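Side-chain contacts in geranylgeranyl pyrophosphate synthetase (Pyrococcus horikoshii, PDB 1WY0), which probably catalyses the stepwise condensation of isopentenyl diphosphate with allylic diphosphates to make geranylgeranyl diphosphate, the C20 precursor of archaeal membrane lipids: residues K3-E6 against L7-R10; I78-Y81 against S82-H85; I142-A145 against S146-C150. One frame throughout, in Å; residues are numbered along the deposited sequence.

Contact 1: residues K3-E6 against L7-R10; sequences KYEE and LFAR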
loop_
_atom_site.group_PDB
_atom_site.type_symbol
_atom_site.label_atom_id
_atom_site.label_comp_id
_atom_site.label_asym_id
_atom_site.label_seq_id
_atom_site.Cartn_x
_atom_site.Cartn_y
_atom_site.Cartn_z
ATOM N N LYS A 3 27.129 -4.342 28.203
ATOM C CA LYS A 3 25.948 -5.186 28.081
ATOM C C LYS A 3 25.189 -4.871 26.792
ATOM O O LYS A 3 24.531 -5.713 26.194
ATOM C CB LYS A 3 25.052 -4.936 29.294
ATOM C CG LYS A 3 25.499 -3.717 30.103
ATOM C CD LYS A 3 24.497 -2.565 30.012
ATOM C CE LYS A 3 24.980 -1.306 30.739
ATOM N NZ LYS A 3 24.025 -0.220 30.525
ATOM N N TYR A 4 25.268 -3.588 26.389
ATOM C CA TYR A 4 24.701 -3.191 25.110
ATOM C C TYR A 4 25.293 -4.018 23.972
ATOM O O TYR A 4 24.633 -4.331 22.989
ATOM C CB TYR A 4 25.006 -1.709 24.892
ATOM C CG TYR A 4 24.137 -0.882 25.771
ATOM C CD1 TYR A 4 24.375 0.484 25.896
ATOM C CD2 TYR A 4 23.080 -1.464 26.472
ATOM C CE1 TYR A 4 23.560 1.264 26.703
ATOM C CE2 TYR A 4 22.270 -0.688 27.286
ATOM C CZ TYR A 4 22.509 0.669 27.406
ATOM O OH TYR A 4 21.696 1.454 28.202
ATOM N N GLU A 5 26.597 -4.315 24.126
ATOM C CA GLU A 5 27.275 -5.139 23.134
ATOM C C GLU A 5 26.646 -6.530 23.056
ATOM O O GLU A 5 26.542 -7.147 22.003
ATOM C CB GLU A 5 28.743 -5.259 23.541
ATOM C CG GLU A 5 29.571 -4.050 23.100
ATOM C CD GLU A 5 28.681 -2.829 23.035
ATOM O OE1 GLU A 5 28.619 -2.096 24.012
ATOM O OE2 GLU A 5 28.056 -2.618 21.997
ATOM N N GLU A 6 26.256 -7.040 24.239
ATOM C CA GLU A 6 25.600 -8.341 24.281
ATOM C C GLU A 6 24.143 -8.243 23.825
ATOM O O GLU A 6 23.605 -9.136 23.183
ATOM C CB GLU A 6 25.661 -8.858 25.719
ATOM C CG GLU A 6 25.361 -10.355 25.814
ATOM C CD GLU A 6 26.029 -10.922 27.045
ATOM O OE1 GLU A 6 25.359 -11.076 28.058
ATOM O OE2 GLU A 6 27.223 -11.204 26.983
ATOM N N LEU A 7 23.488 -7.133 24.164
ATOM C CA LEU A 7 22.103 -6.916 23.754
ATOM C C LEU A 7 22.073 -6.913 22.234
ATOM O O LEU A 7 21.230 -7.563 21.623
ATOM C CB LEU A 7 21.581 -5.580 24.281
ATOM C CG LEU A 7 20.265 -5.091 23.661
ATOM C CD1 LEU A 7 19.171 -6.135 23.840
ATOM C CD2 LEU A 7 19.865 -3.781 24.305
ATOM N N PHE A 8 23.005 -6.184 21.626
ATOM C CA PHE A 8 23.082 -6.125 20.171
ATOM C C PHE A 8 23.470 -7.487 19.622
ATOM O O PHE A 8 23.235 -7.787 18.452
ATOM C CB PHE A 8 24.102 -5.077 19.726
ATOM C CG PHE A 8 23.682 -3.669 20.020
ATOM C CD1 PHE A 8 22.339 -3.300 19.936
ATOM C CD2 PHE A 8 24.624 -2.701 20.354
ATOM C CE1 PHE A 8 21.942 -1.994 20.181
ATOM C CE2 PHE A 8 24.237 -1.388 20.601
ATOM C CZ PHE A 8 22.891 -1.037 20.512
ATOM N N ALA A 9 24.068 -8.306 20.479
ATOM C CA ALA A 9 24.472 -9.646 20.091
ATOM C C ALA A 9 23.212 -10.495 19.979
ATOM O O ALA A 9 23.095 -11.342 19.095
ATOM C CB ALA A 9 25.418 -10.229 21.138
ATOM N N ARG A 10 22.275 -10.260 20.889
ATOM C CA ARG A 10 21.012 -10.961 20.889
ATOM C C ARG A 10 20.165 -10.481 19.727
ATOM O O ARG A 10 19.644 -11.261 18.942
ATOM C CB ARG A 10 20.299 -10.666 22.209
ATOM C CG ARG A 10 20.950 -11.382 23.392
ATOM C CD ARG A 10 19.927 -12.141 24.245
ATOM N NE ARG A 10 18.588 -11.564 24.090
ATOM C CZ ARG A 10 17.766 -12.149 23.201
ATOM N NH1 ARG A 10 18.174 -13.195 22.505
ATOM N NH2 ARG A 10 16.522 -11.685 23.048
#
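Tyr-4 and Phe-8 meet one turn apart at the start of helix 3-25, joined first through the backbone. Leu-7 N donates to Lys-3 O at 2.7 Å, and Phe-8 N donates to Tyr-4 O at 2.8 Å. Glu-6 O is shared: it takes a bond from Arg-10 N at 2.9 Å and a weak, strongly bent one from Ala-9 N.

The next group is ring against backbone. The Phe-8 side chain has CG anti to its own carbonyl carbon (chi1 -69°), which swings the ring back toward the preceding turn. There CD2 lies 3.1 Å from Tyr-4 O, an oblique approach to a carbonyl already engaged by Phe-8 N. Leu-7 uses its CB in a similar way, resting against the carbonyl oxygens of both Lys-3 and Tyr-4.

Among the side chains proper, contact is lighter. Tyr-4 CB reaches Phe-8 CE2 at 4.4 Å, an apolar touch at the base of the tyrosine, whose ring points off the other way. Glu-5 bends at chi2 so that OE2 comes to 3.8 Å from Phe-8 CD2, at the edge of the ring and near its plane; carboxylate and ring planes stand 57° apart.

Polar ends find their partners beyond this turn. Tyr-4 OH bonds to Glu-339, and Arg-10 NE forms a salt bridge with Asp-329. The Phe-336 ring packs edge-to-face with both Tyr-4 and Phe-8, while Leu-7 lies on Leu-332 and also on Phe-52 of helix 49-57. With Glu-5, Glu-6 and Ala-9 exposed and Leu-7 buried, this is the pattern of an amphipathic helix; here the buried side packs the N-terminal end of the all-helical prenyltransferase fold against helix 325-336.

Contact 2: residues I78-Y81 against S82-H85; sequences IHNY and SLVH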
loop_
_atom_site.group_PDB
_atom_site.type_symbol
_atom_site.label_atom_id
_atom_site.label_comp_id
_atom_site.label_asym_id
_atom_site.label_seq_id
_atom_site.Cartn_x
_atom_site.Cartn_y
_atom_site.Cartn_z
ATOM N N ILE A 78 6.224 -3.798 6.857
ATOM C CA ILE A 78 5.425 -2.584 6.898
ATOM C C ILE A 78 6.336 -1.393 7.125
ATOM O O ILE A 78 6.197 -0.372 6.463
ATOM C CB ILE A 78 4.359 -2.644 8.009
ATOM C CG1 ILE A 78 3.179 -3.492 7.532
ATOM C CG2 ILE A 78 3.887 -1.221 8.362
ATOM C CD1 ILE A 78 2.010 -3.555 8.486
ATOM N N HIS A 79 7.274 -1.527 8.052
ATOM C CA HIS A 79 8.216 -0.451 8.337
ATOM C C HIS A 79 8.991 -0.092 7.064
ATOM O O HIS A 79 9.197 1.086 6.762
ATOM C CB HIS A 79 9.207 -0.875 9.436
ATOM C CG HIS A 79 10.374 0.058 9.602
ATOM N ND1 HIS A 79 10.238 1.361 10.032
ATOM C CD2 HIS A 79 11.699 -0.128 9.388
ATOM C CE1 HIS A 79 11.426 1.936 10.076
ATOM N NE2 HIS A 79 12.331 1.054 9.690
ATOM N N ASN A 80 9.426 -1.108 6.329
ATOM C CA ASN A 80 10.193 -0.870 5.112
ATOM C C ASN A 80 9.386 -0.193 4.018
ATOM O O ASN A 80 9.889 0.694 3.337
ATOM C CB ASN A 80 10.807 -2.179 4.601
ATOM C CG ASN A 80 12.162 -2.451 5.217
ATOM O OD1 ASN A 80 13.115 -1.705 4.996
ATOM N ND2 ASN A 80 12.252 -3.511 6.012
ATOM N N TYR A 81 8.137 -0.599 3.840
ATOM C CA TYR A 81 7.311 0.040 2.826
ATOM C C TYR A 81 7.095 1.519 3.171
ATOM O O TYR A 81 6.998 2.360 2.269
ATOM C CB TYR A 81 5.957 -0.680 2.704
ATOM C CG TYR A 81 4.748 0.173 3.020
ATOM C CD1 TYR A 81 4.168 0.156 4.288
ATOM C CD2 TYR A 81 4.154 0.968 2.036
ATOM C CE1 TYR A 81 3.027 0.898 4.569
ATOM C CE2 TYR A 81 3.009 1.722 2.309
ATOM C CZ TYR A 81 2.448 1.678 3.574
ATOM O OH TYR A 81 1.287 2.374 3.831
ATOM N N SER A 82 7.012 1.840 4.466
ATOM C CA SER A 82 6.806 3.233 4.844
ATOM C C SER A 82 8.034 4.089 4.528
ATOM O O SER A 82 7.954 5.286 4.285
ATOM C CB SER A 82 6.508 3.282 6.343
ATOM O OG SER A 82 7.725 3.106 7.071
ATOM N N LEU A 83 9.210 3.436 4.583
ATOM C CA LEU A 83 10.445 4.149 4.283
ATOM C C LEU A 83 10.539 4.503 2.797
ATOM O O LEU A 83 10.981 5.575 2.405
ATOM C CB LEU A 83 11.619 3.253 4.678
ATOM C CG LEU A 83 11.718 3.049 6.191
ATOM C CD1 LEU A 83 12.980 2.284 6.594
ATOM C CD2 LEU A 83 11.750 4.367 6.965
ATOM N N VAL A 84 10.137 3.532 1.957
ATOM C CA VAL A 84 10.187 3.753 0.517
ATOM C C VAL A 84 9.285 4.915 0.096
ATOM O O VAL A 84 9.672 5.813 -0.640
ATOM C CB VAL A 84 9.731 2.467 -0.174
ATOM C CG1 VAL A 84 9.667 2.677 -1.686
ATOM C CG2 VAL A 84 10.700 1.341 0.132
ATOM N N HIS A 85 8.026 4.852 0.564
ATOM C CA HIS A 85 7.059 5.878 0.189
ATOM C C HIS A 85 7.399 7.237 0.805
ATOM O O HIS A 85 7.254 8.288 0.195
ATOM C CB HIS A 85 5.677 5.424 0.659
ATOM C CG HIS A 85 5.095 4.459 -0.340
ATOM N ND1 HIS A 85 3.825 3.990 -0.269
ATOM C CD2 HIS A 85 5.710 3.908 -1.469
ATOM C CE1 HIS A 85 3.678 3.178 -1.334
ATOM N NE2 HIS A 85 4.791 3.110 -2.070
HETATM O O HOH W 1 7.948 2.993 10.160
#
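Ser-82 OG donates a short hydrogen bond, 2.5 Å, to His-79 O, which also accepts from Leu-83 N; both donors reach the oxygen from the same face of its carbonyl plane. OG sits between its own backbone N and carbonyl carbon (chi1 76°), the rotamer that turns it back to the previous turn. A water lying in the plane of the His-79 ring joins ND1, 2.8 Å away, to Ser-82 OG, to which it donates.

This turn of helix 69-90 runs straight into the family's first aspartate-rich motif, which begins right after His-85. Tyr-81, five residues before it, stands where an aromatic residue limits product length in related synthases and may do so here; its hydroxyl helps hold a mercury ion.

Tyr-81 turns its edge to the His-85 face in an offset edge-to-face pair, centroids 5.3 Å apart and planes at 75°; His-85 is fixed by NE2 to Ile-111 O and by ND1 to Asp-115 of the second subunit. With an alanine here, the His-85 face would probably lose its aromatic neighbour and the mercury its hydroxyl. Farther out, Leu-83 CG lies over one face of the His-79 ring, 4.2 Å from its centroid, a CH-pi contact.

Contact 3: residues I142-A145 against S146-C150; sequences IVKA and SNELC. With HG (mercury (II) ion), chain B.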
loop_
_atom_site.group_PDB
_atom_site.type_symbol
_atom_site.label_atom_id
_atom_site.label_comp_id
_atom_site.label_asym_id
_atom_site.label_seq_id
_atom_site.Cartn_x
_atom_site.Cartn_y
_atom_site.Cartn_z
ATOM N N ILE A 142 -2.301 -4.876 13.603
ATOM C CA ILE A 142 -1.437 -4.431 12.529
ATOM C C ILE A 142 -2.183 -3.492 11.592
ATOM O O ILE A 142 -1.625 -2.520 11.115
ATOM C CB ILE A 142 -0.870 -5.649 11.771
ATOM C CG1 ILE A 142 0.122 -6.391 12.687
ATOM C CG2 ILE A 142 -0.212 -5.209 10.473
ATOM C CD1 ILE A 142 0.742 -7.663 12.079
ATOM N N VAL A 143 -3.457 -3.770 11.356
ATOM C CA VAL A 143 -4.252 -2.925 10.492
ATOM C C VAL A 143 -4.464 -1.550 11.117
ATOM O O VAL A 143 -4.302 -0.528 10.450
ATOM C CB VAL A 143 -5.608 -3.581 10.187
ATOM C CG1 VAL A 143 -6.645 -2.524 9.854
ATOM C CG2 VAL A 143 -5.448 -4.547 9.020
ATOM N N LYS A 144 -4.820 -1.502 12.392
ATOM C CA LYS A 144 -5.026 -0.202 13.022
ATOM C C LYS A 144 -3.742 0.615 13.105
ATOM O O LYS A 144 -3.784 1.837 13.029
ATOM C CB LYS A 144 -5.617 -0.356 14.418
ATOM C CG LYS A 144 -5.422 0.880 15.309
ATOM C CD LYS A 144 -6.465 1.980 15.050
ATOM C CE LYS A 144 -6.157 2.851 13.820
ATOM N NZ LYS A 144 -7.359 2.959 12.929
ATOM N N ALA A 145 -2.603 -0.043 13.270
ATOM C CA ALA A 145 -1.342 0.685 13.341
ATOM C C ALA A 145 -1.022 1.184 11.937
ATOM O O ALA A 145 -0.476 2.269 11.756
ATOM C CB ALA A 145 -0.224 -0.222 13.854
ATOM N N SER A 146 -1.366 0.377 10.942
ATOM C CA SER A 146 -1.155 0.754 9.551
ATOM C C SER A 146 -1.918 2.057 9.271
ATOM O O SER A 146 -1.352 3.014 8.752
ATOM C CB SER A 146 -1.666 -0.345 8.626
ATOM O OG SER A 146 -1.607 0.073 7.274
ATOM N N ASN A 147 -3.198 2.089 9.629
ATOM C CA ASN A 147 -4.013 3.278 9.414
ATOM C C ASN A 147 -3.425 4.503 10.144
ATOM O O ASN A 147 -3.339 5.588 9.572
ATOM C CB ASN A 147 -5.461 3.042 9.881
ATOM C CG ASN A 147 -6.193 1.983 9.058
ATOM O OD1 ASN A 147 -6.056 1.910 7.829
ATOM N ND2 ASN A 147 -6.997 1.171 9.736
ATOM N N GLU A 148 -3.014 4.329 11.398
ATOM C CA GLU A 148 -2.424 5.432 12.165
ATOM C C GLU A 148 -1.174 5.978 11.493
ATOM O O GLU A 148 -0.918 7.185 11.505
ATOM C CB GLU A 148 -2.023 4.975 13.561
ATOM C CG GLU A 148 -3.125 4.879 14.572
ATOM C CD GLU A 148 -2.554 4.449 15.910
ATOM O OE1 GLU A 148 -1.788 5.256 16.488
ATOM O OE2 GLU A 148 -2.848 3.320 16.367
ATOM N N LEU A 149 -0.382 5.061 10.948
ATOM C CA LEU A 149 0.850 5.382 10.257
ATOM C C LEU A 149 0.559 6.307 9.066
ATOM O O LEU A 149 1.236 7.320 8.903
ATOM C CB LEU A 149 1.508 4.075 9.809
ATOM C CG LEU A 149 2.795 4.058 8.994
ATOM C CD1 LEU A 149 3.901 4.834 9.701
ATOM C CD2 LEU A 149 3.212 2.603 8.794
ATOM N N CYS A 150 -0.443 5.974 8.248
ATOM C CA CYS A 150 -0.808 6.823 7.108
ATOM C C CYS A 150 -1.341 8.170 7.623
ATOM O O CYS A 150 -1.077 9.221 7.047
ATOM C CB CYS A 150 -1.906 6.170 6.248
ATOM S SG CYS A 150 -1.491 4.639 5.366
HETATM HG HG HG B . 1.151 5.088 4.964
#
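Lys-144 folds back over Glu-148 and Asn-147, and its chain can be followed atom by atom. CB leaves the helix heading away from residues 146-150. CG stands anti to the backbone N (chi1 160°), which carries the chain to the next turn, CG 3.7 Å from Glu-148 OE2. Lys-144 CD still faces Glu-148 OE2, at 4.1 Å; there the chain turns, and CE lies against the aliphatic part of the glutamate, 3.7 Å from Glu-148 CG. A further bend carries NZ across the base of the asparagine, 3.6 Å from Asn-147 CB. The lysine thus crosses both neighbours at about a right angle, and the charges stay apart: Lys-144 NZ is 5.7 Å from Glu-148 OE2, too far for a salt bridge. The glutamate instead pairs through OE1 with Arg-208.

Beside the lysine, Val-143 and Asn-147 run side by side, CG1 of the valine packing on ND2 of the amide at 3.7 Å. Asn-147 OD1 and Ser-146 OG both bond to Ser-119 of the second subunit, so this side of the turn faces the dimer partner. Beneath it all run regular backbone bonds, from Ser-146 N to Ile-142 O through to Leu-149 N to Ala-145 O.

At the far end Cys-150 SG binds the mercury ion at 2.7 Å, a soft sulfur ligand for a soft metal, distinct from the aspartate-rich motifs that would be expected to bind magnesium. This part of helix 132-159 is largely buried in the all-alpha prenyl synthase fold, with one side turned to its own subunit's core and another to the dimer interface.

Contacts 2 and 3 lie on adjoining helices, their centres 12 Å apart, and pack directly: Ile-78 CD1 meets Ile-142 CG2 at 3.4 Å, and Ile-78 and Ser-82 also touch Leu-149. At the other end of this seam Tyr-81 OH comes to 3.9 Å from Cys-150 SG, and the two residues share the mercury ion. That site lies one turn before the aspartate-rich motif that closes helix 69-90, probably in the region where the growing prenyl chain is accommodated. Both contacts also touch the second subunit. Contact 1 stands apart, its centre about 26 Å from that of contact 2 and about 30 Å from that of contact 3, at the surface.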